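Local coordinates for ribose 5-phosphate isomerase, putative (PDB 6FXS), which probably catalyses the reversible interconversion of ribose 5-phosphate and ribulose 5-phosphate, at residues I32-P35 with I36-S39; M118-Q121 with H122-N126; S153-D156 with R157-Q160. All blocks are in the same frame, centred on the assembly; numbering follows the deposited sequence.

Overall arrangement
The fold is an alpha/beta/alpha sandwich around a five-stranded parallel sheet, and the three contacts follow one another along the chain. Contact 1 lies where strand 23-29 passes into helix 37-46; contact 2 ends helix 113-121 before strand 127-131; contact 3 starts the last helix, 156-169. The centres of contacts 1 and 2 are about 24 Å apart, on opposite sides of the centre of the chain, and those of contacts 1 and 3 about 35 Å. Contacts 2 and 3 have centres only about 10 Å apart and touch, through Gln121 with Ser153 and the stacked His122 and His158, so the start of the last helix and the loop before it rest on the C-terminal end of helix 113-121 and the residue after it.

Contact 1: I32-P35 with I36-S39; sequences IGFP and IHES
The loop that leads from strand 23-29 into helix 37-46 folds Phe34 back onto His37, so that one carbonyl holds both the backbone and the imidazole of the first helical residue. Phe34 O takes the imidazole ND1 at 2.8 Å in a nearly straight bond, 164° at the hydrogen. This donor lies in the carbonyl plane on a lone pair, and the oxygen in turn sits close to the plane of the imidazole. The backbone N of His37 reaches the same Phe34 O at 3.1 Å from a different direction, above the carbonyl plane. The bond from ND1 fixes the rotation of the imidazole, while the backbone bond holds the same carbonyl to the start of the helix. The first torsion of His37, chi1 81°, sets CG between the backbone N and the carbonyl carbon, which brings ND1 round to the preceding turn. One residue earlier, Gly33 O accepts from Ile36 N at 2.9 Å, and these successive three-residue steps wind the chain into the helix, with Ile36 at the N-cap. This is a strand-to-helix connection of a parallel alpha/beta sandwich; at its beginning Asp30 holds the backbone N of Gly33. The Phe34 and His37 side chains run side by side in the same direction. Their ring planes are 26° apart but slid so far that the rings barely overlap, with centroids 4.8 Å apart, and the tightest touch is Phe34 CE1 to His37 CE1 at 3.3 Å. Tyr55 stacks on the imidazole, while Phe34 reaches Leu61. Ile36 turns its CG1 branch toward the same turn, 3.4 Å from Gly33 O. A water ties Pro35 O to Glu38 N, 3.0 Å from each.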
ATOM      1  N   ILE B  32      12.524 -14.302  -9.605  1.00 31.04           N
ATOM      2  CA  ILE B  32      11.362 -14.037  -8.772  1.00 28.10           C
ATOM      3  C   ILE B  32      10.250 -13.389  -9.613  1.00 25.28           C
ATOM      4  O   ILE B  32       9.067 -13.712  -9.456  1.00 25.38           O
ATOM      5  CB  ILE B  32      11.770 -13.208  -7.492  1.00 31.46           C
ATOM      6  CG1 ILE B  32      12.840 -13.959  -6.653  1.00 35.44           C
ATOM      7  CG2 ILE B  32      10.565 -12.878  -6.612  1.00 30.24           C
ATOM      8  CD1 ILE B  32      12.434 -15.380  -6.231  1.00 37.36           C
ATOM      9  N   GLY B  33      10.605 -12.407 -10.452  1.00 27.13           N
ATOM     10  CA  GLY B  33       9.644 -11.819 -11.385  1.00 27.04           C
ATOM     11  C   GLY B  33       9.307 -12.679 -12.609  1.00 27.24           C
ATOM     12  O   GLY B  33       8.180 -12.632 -13.127  1.00 23.74           O
ATOM     13  N   PHE B  34      10.249 -13.522 -13.036  1.00 28.35           N
ATOM     14  CA  PHE B  34       9.972 -14.461 -14.170  1.00 27.96           C
ATOM     15  C   PHE B  34       8.566 -15.051 -14.205  1.00 23.63           C
ATOM     16  O   PHE B  34       7.912 -14.991 -15.240  1.00 24.38           O
ATOM     17  CB  PHE B  34      11.035 -15.597 -14.292  1.00 31.41           C
ATOM     18  CG  PHE B  34      10.729 -16.576 -15.379  1.00 32.05           C
ATOM     19  CD1 PHE B  34      10.965 -16.236 -16.717  1.00 37.98           C
ATOM     20  CD2 PHE B  34      10.199 -17.829 -15.089  1.00 35.99           C
ATOM     21  CE1 PHE B  34      10.652 -17.130 -17.765  1.00 37.41           C
ATOM     22  CE2 PHE B  34       9.935 -18.745 -16.127  1.00 35.27           C
ATOM     23  CZ  PHE B  34      10.132 -18.381 -17.458  1.00 36.39           C
ATOM     24  N   PRO B  35       8.070 -15.654 -13.118  1.00 26.08           N
ATOM     25  CA  PRO B  35       6.746 -16.310 -13.326  1.00 27.30           C
ATOM     26  C   PRO B  35       5.621 -15.401 -13.758  1.00 31.41           C
ATOM     27  O   PRO B  35       4.645 -15.916 -14.229  1.00 29.94           O
ATOM     28  CB  PRO B  35       6.417 -16.909 -11.959  1.00 30.26           C
ATOM     29  CG  PRO B  35       7.748 -17.093 -11.336  1.00 31.23           C
ATOM     30  CD  PRO B  35       8.617 -15.955 -11.795  1.00 29.98           C
ATOM     31  N   ILE B  36       5.727 -14.052 -13.647  1.00 27.12           N
ATOM     32  CA  ILE B  36       4.597 -13.240 -14.081  1.00 27.58           C
ATOM     33  C   ILE B  36       4.893 -12.422 -15.339  1.00 27.39           C
ATOM     34  O   ILE B  36       4.085 -11.560 -15.675  1.00 22.43           O
ATOM     35  CB  ILE B  36       4.063 -12.307 -12.922  1.00 27.52           C
ATOM     36  CG1 ILE B  36       5.147 -11.316 -12.473  1.00 27.23           C
ATOM     37  CG2 ILE B  36       3.444 -13.175 -11.786  1.00 28.44           C
ATOM     38  CD1 ILE B  36       4.627 -10.059 -11.815  1.00 28.98           C
ATOM     39  N   HIS B  37       6.053 -12.655 -15.987  1.00 23.67           N
ATOM     40  CA  HIS B  37       6.507 -11.792 -17.051  1.00 27.12           C
ATOM     41  C   HIS B  37       5.572 -11.775 -18.240  1.00 24.61           C
ATOM     42  O   HIS B  37       5.413 -10.719 -18.896  1.00 25.51           O
ATOM     43  CB  HIS B  37       7.933 -12.085 -17.502  1.00 33.15           C
ATOM     44  CG  HIS B  37       8.036 -13.245 -18.446  1.00 37.03           C
ATOM     45  ND1 HIS B  37       8.123 -14.553 -18.001  1.00 35.42           N
ATOM     46  CD2 HIS B  37       7.988 -13.293 -19.799  1.00 36.68           C
ATOM     47  CE1 HIS B  37       8.153 -15.353 -19.053  1.00 45.54           C
ATOM     48  NE2 HIS B  37       8.082 -14.613 -20.152  1.00 40.15           N
ATOM     49  N   GLU B  38       4.872 -12.874 -18.481  1.00 23.10           N
ATOM     50  CA  GLU B  38       3.908 -12.895 -19.602  1.00 27.46           C
ATOM     51  C   GLU B  38       2.719 -11.989 -19.351  1.00 24.51           C
ATOM     52  O   GLU B  38       2.247 -11.340 -20.286  1.00 19.02           O
ATOM     53  CB  GLU B  38       3.437 -14.314 -19.973  1.00 30.04           C
ATOM     54  CG  GLU B  38       4.593 -15.129 -20.578  1.00 35.18           C
ATOM     55  CD  GLU B  38       4.281 -16.600 -20.829  1.00 45.14           C
ATOM     56  OE1 GLU B  38       3.166 -17.053 -20.557  1.00 47.39           O
ATOM     57  OE2 GLU B  38       5.188 -17.311 -21.301  1.00 55.85           O
ATOM     58  N   SER B  39       2.247 -11.947 -18.099  1.00 26.53           N
ATOM     59  CA  SER B  39       1.199 -10.976 -17.731  1.00 24.72           C
ATOM     60  C   SER B  39       1.771  -9.522 -17.914  1.00 20.49           C
ATOM     61  O   SER B  39       1.092  -8.670 -18.403  1.00 20.85           O
ATOM     62  CB  SER B  39       0.693 -11.264 -16.296  1.00 27.95           C
ATOM     63  OG  SER B  39       1.728 -10.916 -15.354  1.00 27.28           O
TER
HETATM   64  O   HOH W   1       4.888 -15.634 -17.222  1.00 33.68           O

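Contact 2: M118-Q121 with H122-N126; sequences MARQ and HNDAN
Arg120 curls from the last turn of helix 113-121 over the loop that follows, to meet Asp124 and Ala125. From CB the chain bends at chi2 and chi3 (-67° and -54°), which folds it round until CD lies 3.5 Å from Ala125 O. NE, a little farther on, gives its hydrogen to Thr150 O. At the tip NH1 serves two acceptors: it makes a salt bridge with Asp124 OD1 at 2.9 Å, near the guanidinium plane and on the anti side of the carboxylate, and it donates to Ala125 O at 2.8 Å from above that carbonyl plane. NH2 reaches a water. The guanidinium is therefore held along several of its edges. One helical turn apart, Met118 and His122 run alongside one another, and the methyl CE sits over one imidazole face, 3.4 Å from the ring centroid, a close CH-pi contact; His158 stacks on the same imidazole. Ala119 CB packs on Ala125 CB at 3.9 Å. Backbone bonds close the turn: His122 N to Met118 O at 2.9 Å continues the helical pattern, whereas Ala125 N turns back to Ala119 O at 2.9 Å. Between them Asp124, with positive phi, breaks the helical course. The whole forms the C-terminal end of a helix and its turn into strand 127-131, a helix-to-strand connection of the parallel alpha/beta sandwich.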
ATOM      1  N   MET B 118       2.697  10.152 -10.425  1.00 14.31           N
ATOM      2  CA  MET B 118       3.664  11.159 -10.020  1.00 14.98           C
ATOM      3  C   MET B 118       5.096  10.856 -10.541  1.00 14.36           C
ATOM      4  O   MET B 118       5.847  11.784 -10.807  1.00 12.92           O
ATOM      5  CB  MET B 118       3.682  11.356  -8.522  1.00 15.80           C
ATOM      6  CG  MET B 118       2.300  11.850  -7.928  1.00 18.22           C
ATOM      7  SD  MET B 118       1.498  13.192  -8.884  1.00 19.94           S
ATOM      8  CE  MET B 118       2.626  14.433  -8.321  1.00 23.02           C
ATOM      9  N   ALA B 119       5.437   9.569 -10.665  1.00 13.55           N
ATOM     10  CA  ALA B 119       6.754   9.197 -11.211  1.00 14.56           C
ATOM     11  C   ALA B 119       6.902   9.813 -12.602  1.00 13.18           C
ATOM     12  O   ALA B 119       7.984  10.247 -13.006  1.00 11.57           O
ATOM     13  CB  ALA B 119       6.874   7.701 -11.351  1.00 14.29           C
ATOM     14  N   ARG B 120       5.816   9.780 -13.346  1.00 14.07           N
ATOM     15  CA  ARG B 120       5.806  10.377 -14.701  1.00 13.75           C
ATOM     16  C   ARG B 120       5.687  11.907 -14.713  1.00 13.17           C
ATOM     17  O   ARG B 120       6.460  12.632 -15.371  1.00 13.00           O
ATOM     18  CB  ARG B 120       4.664   9.746 -15.486  1.00 13.42           C
ATOM     19  CG  ARG B 120       4.900   8.245 -15.825  1.00 13.84           C
ATOM     20  CD  ARG B 120       6.010   7.920 -16.773  1.00 14.65           C
ATOM     21  NE  ARG B 120       5.826   8.668 -17.987  1.00 15.47           N
ATOM     22  CZ  ARG B 120       6.611   9.556 -18.513  1.00 15.67           C
ATOM     23  NH1 ARG B 120       7.874   9.753 -18.109  1.00 18.13           N
ATOM     24  NH2 ARG B 120       6.103  10.256 -19.542  1.00 17.04           N
ATOM     25  N   GLN B 121       4.670  12.373 -14.025  1.00 13.01           N
ATOM     26  CA  GLN B 121       4.330  13.808 -14.027  1.00 13.45           C
ATOM     27  C   GLN B 121       5.410  14.692 -13.448  1.00 13.37           C
ATOM     28  O   GLN B 121       5.723  15.758 -13.998  1.00 14.80           O
ATOM     29  CB  GLN B 121       3.038  14.031 -13.237  1.00 14.34           C
ATOM     30  CG  GLN B 121       1.775  13.663 -13.968  1.00 15.12           C
ATOM     31  CD  GLN B 121       1.257  14.860 -14.759  1.00 17.08           C
ATOM     32  OE1 GLN B 121       1.297  14.924 -16.049  1.00 17.02           O
ATOM     33  NE2 GLN B 121       0.817  15.859 -14.007  1.00 13.71           N
ATOM     34  N   HIS B 122       6.025  14.252 -12.359  1.00 13.59           N
ATOM     35  CA  HIS B 122       7.103  14.998 -11.714  1.00 14.20           C
ATOM     36  C   HIS B 122       8.510  14.535 -12.037  1.00 14.21           C
ATOM     37  O   HIS B 122       9.429  15.394 -12.121  1.00 17.29           O
ATOM     38  CB  HIS B 122       6.930  14.990 -10.160  1.00 16.31           C
ATOM     39  CG  HIS B 122       5.834  15.890  -9.684  1.00 20.08           C
ATOM     40  ND1 HIS B 122       5.587  16.151  -8.341  1.00 21.30           N
ATOM     41  CD2 HIS B 122       4.951  16.651 -10.387  1.00 22.93           C
ATOM     42  CE1 HIS B 122       4.560  16.984  -8.243  1.00 22.24           C
ATOM     43  NE2 HIS B 122       4.156  17.316  -9.469  1.00 22.29           N
ATOM     44  N   ASN B 123       8.745  13.247 -12.053  1.00 12.90           N
ATOM     45  CA  ASN B 123      10.135  12.737 -12.190  1.00 14.29           C
ATOM     46  C   ASN B 123      10.479  12.369 -13.658  1.00 16.03           C
ATOM     47  O   ASN B 123      11.636  11.971 -13.928  1.00 16.76           O
ATOM     48  CB  ASN B 123      10.376  11.553 -11.236  1.00 17.04           C
ATOM     49  CG  ASN B 123       9.958  11.884  -9.789  1.00 18.27           C
ATOM     50  OD1 ASN B 123       8.931  11.407  -9.300  1.00 20.60           O
ATOM     51  ND2 ASN B 123      10.716  12.741  -9.154  1.00 16.28           N
ATOM     52  N   ASP B 124       9.487  12.490 -14.567  1.00 13.98           N
ATOM     53  CA  ASP B 124       9.608  12.008 -15.963  1.00 16.80           C
ATOM     54  C   ASP B 124      10.328  10.656 -15.991  1.00 16.20           C
ATOM     55  O   ASP B 124      11.306  10.469 -16.703  1.00 17.61           O
ATOM     56  CB  ASP B 124      10.390  13.001 -16.776  1.00 15.90           C
ATOM     57  CG  ASP B 124      10.266  12.785 -18.313  1.00 16.57           C
ATOM     58  OD1 ASP B 124       9.375  12.108 -18.826  1.00 14.57           O
ATOM     59  OD2 ASP B 124      11.087  13.386 -18.979  1.00 15.69           O
ATOM     60  N   ALA B 125       9.903   9.782 -15.130  1.00 14.79           N
ATOM     61  CA  ALA B 125      10.569   8.522 -14.941  1.00 16.15           C
ATOM     62  C   ALA B 125      10.518   7.735 -16.314  1.00 16.02           C
ATOM     63  O   ALA B 125       9.469   7.689 -16.981  1.00 16.30           O
ATOM     64  CB  ALA B 125       9.929   7.722 -13.826  1.00 14.42           C
ATOM     65  N   ASN B 126      11.653   7.144 -16.644  1.00 17.28           N
ATOM     66  CA  ASN B 126      11.804   6.330 -17.866  1.00 18.91           C
ATOM     67  C   ASN B 126      11.911   4.788 -17.624  1.00 18.46           C
ATOM     68  O   ASN B 126      11.941   4.023 -18.583  1.00 17.86           O
ATOM     69  CB  ASN B 126      12.925   6.913 -18.791  1.00 18.51           C
ATOM     70  CG  ASN B 126      14.238   7.116 -18.115  1.00 18.54           C
ATOM     71  OD1 ASN B 126      14.520   6.552 -17.017  1.00 18.28           O
ATOM     72  ND2 ASN B 126      15.112   7.882 -18.770  1.00 17.07           N
TER
HETATM   73  O   HOH W   2       8.164  11.912 -20.939  1.00 24.90           O

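Contact 3: S153-D156 with R157-Q160; sequences SGED and RHTQ. With SO4 (sulfate ion), chain C.
Glu155 OE2 is gripped by both terminal nitrogens of Arg157, in a salt bridge with NH2 at 2.7 Å and a weaker bond from NH1 at 2.8 Å. The oxygen lies near the guanidinium plane, but the arginine NH2 comes to it from above the carboxylate, and the two planes stand 81° apart. Arg157 has CG between its backbone N and carbonyl carbon (chi1 85°) and is otherwise extended to NE, which sends the guanidinium back alongside Glu155. The other carboxylate oxygen, OE1, takes the hydroxyl of Ser153 OG at 2.7 Å on its anti lone pair. It also lies at the edge of the His158 imidazole, in the plane of that ring. His158 lies against Arg157, its NE2 over one guanidinium face near the rim and Arg157 CG over the centre of the imidazole. At another edge of the guanidinium, Arg157 NE donates to O4 of a sulfate ion at 2.8 Å and, weakly, to O2; His158 CE1 comes to 3.4 Å from that sulfate O2. Arg161 and residues of another chain also bind the ion, which probably came from the crystallisation liquor. Arg157 and Arg161 holding the sulfate is consistent with a phosphate site like that of RpiB isomerases. The contact begins helix 156-169. Glu155 is the N-cap, and its carbonyl O receives Thr159 N at 3.0 Å in a bond of 166°, while Asp156 O receives Gln160 N at 2.9 Å. Before the cap the chain passes through Gly154 at positive phi, and a water joins Gly154 O to Thr159 OG1, a hydroxyl that is also bonded to Tyr152.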
ATOM      1  N   SER B 153       4.620  16.400 -16.690  1.00 16.30           N
ATOM      2  CA  SER B 153       3.815  17.659 -16.571  1.00 16.93           C
ATOM      3  C   SER B 153       4.360  18.867 -17.377  1.00 18.81           C
ATOM      4  O   SER B 153       3.600  19.758 -17.718  1.00 21.41           O
ATOM      5  CB  SER B 153       3.561  18.066 -15.114  1.00 15.53           C
ATOM      6  OG  SER B 153       4.737  18.727 -14.684  1.00 17.44           O
ATOM      7  N   GLY B 154       5.639  18.882 -17.674  1.00 20.45           N
ATOM      8  CA  GLY B 154       6.257  19.984 -18.441  1.00 22.80           C
ATOM      9  C   GLY B 154       6.672  21.163 -17.546  1.00 23.08           C
ATOM     10  O   GLY B 154       7.262  22.123 -18.053  1.00 25.26           O
ATOM     11  N   GLU B 155       6.451  21.109 -16.234  1.00 19.56           N
ATOM     12  CA  GLU B 155       6.756  22.292 -15.437  1.00 22.24           C
ATOM     13  C   GLU B 155       8.236  22.520 -15.208  1.00 22.14           C
ATOM     14  O   GLU B 155       9.017  21.562 -14.899  1.00 21.18           O
ATOM     15  CB  GLU B 155       6.097  22.246 -14.139  1.00 21.99           C
ATOM     16  CG  GLU B 155       4.612  22.115 -14.310  1.00 27.07           C
ATOM     17  CD  GLU B 155       3.946  21.608 -13.052  1.00 28.69           C
ATOM     18  OE1 GLU B 155       3.887  20.403 -12.748  1.00 32.27           O
ATOM     19  OE2 GLU B 155       3.424  22.497 -12.357  1.00 33.34           O
ATOM     20  N   ASP B 156       8.632  23.767 -15.376  1.00 22.32           N
ATOM     21  CA  ASP B 156      10.034  24.120 -15.265  1.00 26.58           C
ATOM     22  C   ASP B 156      10.668  23.820 -13.864  1.00 22.51           C
ATOM     23  O   ASP B 156      11.854  23.468 -13.772  1.00 23.53           O
ATOM     24  CB  ASP B 156      10.355  25.602 -15.571  1.00 30.44           C
ATOM     25  CG  ASP B 156      11.911  25.793 -15.771  1.00 33.02           C
ATOM     26  OD1 ASP B 156      12.480  25.065 -16.616  1.00 37.58           O
ATOM     27  OD2 ASP B 156      12.559  26.539 -15.018  1.00 34.99           O
ATOM     28  N   ARG B 157       9.896  23.931 -12.820  1.00 20.77           N
ATOM     29  CA  ARG B 157      10.453  23.624 -11.515  1.00 25.50           C
ATOM     30  C   ARG B 157      10.843  22.114 -11.368  1.00 21.52           C
ATOM     31  O   ARG B 157      11.869  21.826 -10.824  1.00 19.70           O
ATOM     32  CB  ARG B 157       9.581  24.161 -10.457  1.00 29.75           C
ATOM     33  CG  ARG B 157       8.514  23.268 -10.129  1.00 38.28           C
ATOM     34  CD  ARG B 157       7.597  23.984  -9.158  1.00 48.16           C
ATOM     35  NE  ARG B 157       6.367  23.203  -9.107  1.00 49.60           N
ATOM     36  CZ  ARG B 157       5.477  23.118 -10.089  1.00 48.97           C
ATOM     37  NH1 ARG B 157       5.634  23.807 -11.254  1.00 52.99           N
ATOM     38  NH2 ARG B 157       4.409  22.340  -9.888  1.00 54.93           N
ATOM     39  N   HIS B 158      10.119  21.216 -12.010  1.00 18.78           N
ATOM     40  CA  HIS B 158      10.549  19.783 -12.043  1.00 20.32           C
ATOM     41  C   HIS B 158      11.708  19.629 -12.989  1.00 19.74           C
ATOM     42  O   HIS B 158      12.690  18.926 -12.680  1.00 18.47           O
ATOM     43  CB  HIS B 158       9.399  18.841 -12.423  1.00 20.60           C
ATOM     44  CG  HIS B 158       8.210  19.014 -11.567  1.00 21.27           C
ATOM     45  ND1 HIS B 158       8.284  18.976 -10.187  1.00 24.71           N
ATOM     46  CD2 HIS B 158       6.925  19.345 -11.870  1.00 26.90           C
ATOM     47  CE1 HIS B 158       7.107  19.294  -9.672  1.00 26.06           C
ATOM     48  NE2 HIS B 158       6.264  19.528 -10.674  1.00 25.60           N
ATOM     49  N   THR B 159      11.659  20.316 -14.133  1.00 20.99           N
ATOM     50  CA  THR B 159      12.799  20.239 -15.041  1.00 19.52           C
ATOM     51  C   THR B 159      14.121  20.639 -14.358  1.00 19.67           C
ATOM     52  O   THR B 159      15.120  19.971 -14.549  1.00 21.95           O
ATOM     53  CB  THR B 159      12.551  21.054 -16.319  1.00 20.66           C
ATOM     54  OG1 THR B 159      11.400  20.480 -16.951  1.00 21.87           O
ATOM     55  CG2 THR B 159      13.782  20.904 -17.289  1.00 21.00           C
ATOM     56  N   GLN B 160      14.147  21.735 -13.621  1.00 21.14           N
ATOM     57  CA  GLN B 160      15.367  22.159 -12.900  1.00 21.00           C
ATOM     58  C   GLN B 160      15.847  21.107 -11.909  1.00 20.30           C
ATOM     59  O   GLN B 160      17.027  20.902 -11.749  1.00 20.92           O
ATOM     60  CB  GLN B 160      15.133  23.472 -12.174  1.00 26.68           C
ATOM     61  CG  GLN B 160      15.181  24.637 -13.142  1.00 37.80           C
ATOM     62  CD  GLN B 160      15.037  25.983 -12.467  1.00 45.55           C
ATOM     63  OE1 GLN B 160      14.413  26.871 -13.040  1.00 58.27           O
ATOM     64  NE2 GLN B 160      15.612  26.151 -11.269  1.00 42.07           N
TER
HETATM   65  S   SO4 C 201       6.461  22.166  -5.937  1.00 46.21           S
HETATM   66  O1  SO4 C 201       5.978  21.436  -4.758  1.00 44.73           O
HETATM   67  O2  SO4 C 201       6.890  21.046  -6.787  1.00 53.28           O
HETATM   68  O3  SO4 C 201       7.567  23.147  -5.742  1.00 44.99           O
HETATM   69  O4  SO4 C 201       5.414  23.069  -6.530  1.00 47.37           O
HETATM   70  O   HOH W   3       9.901  22.307 -18.382  1.00 27.99           O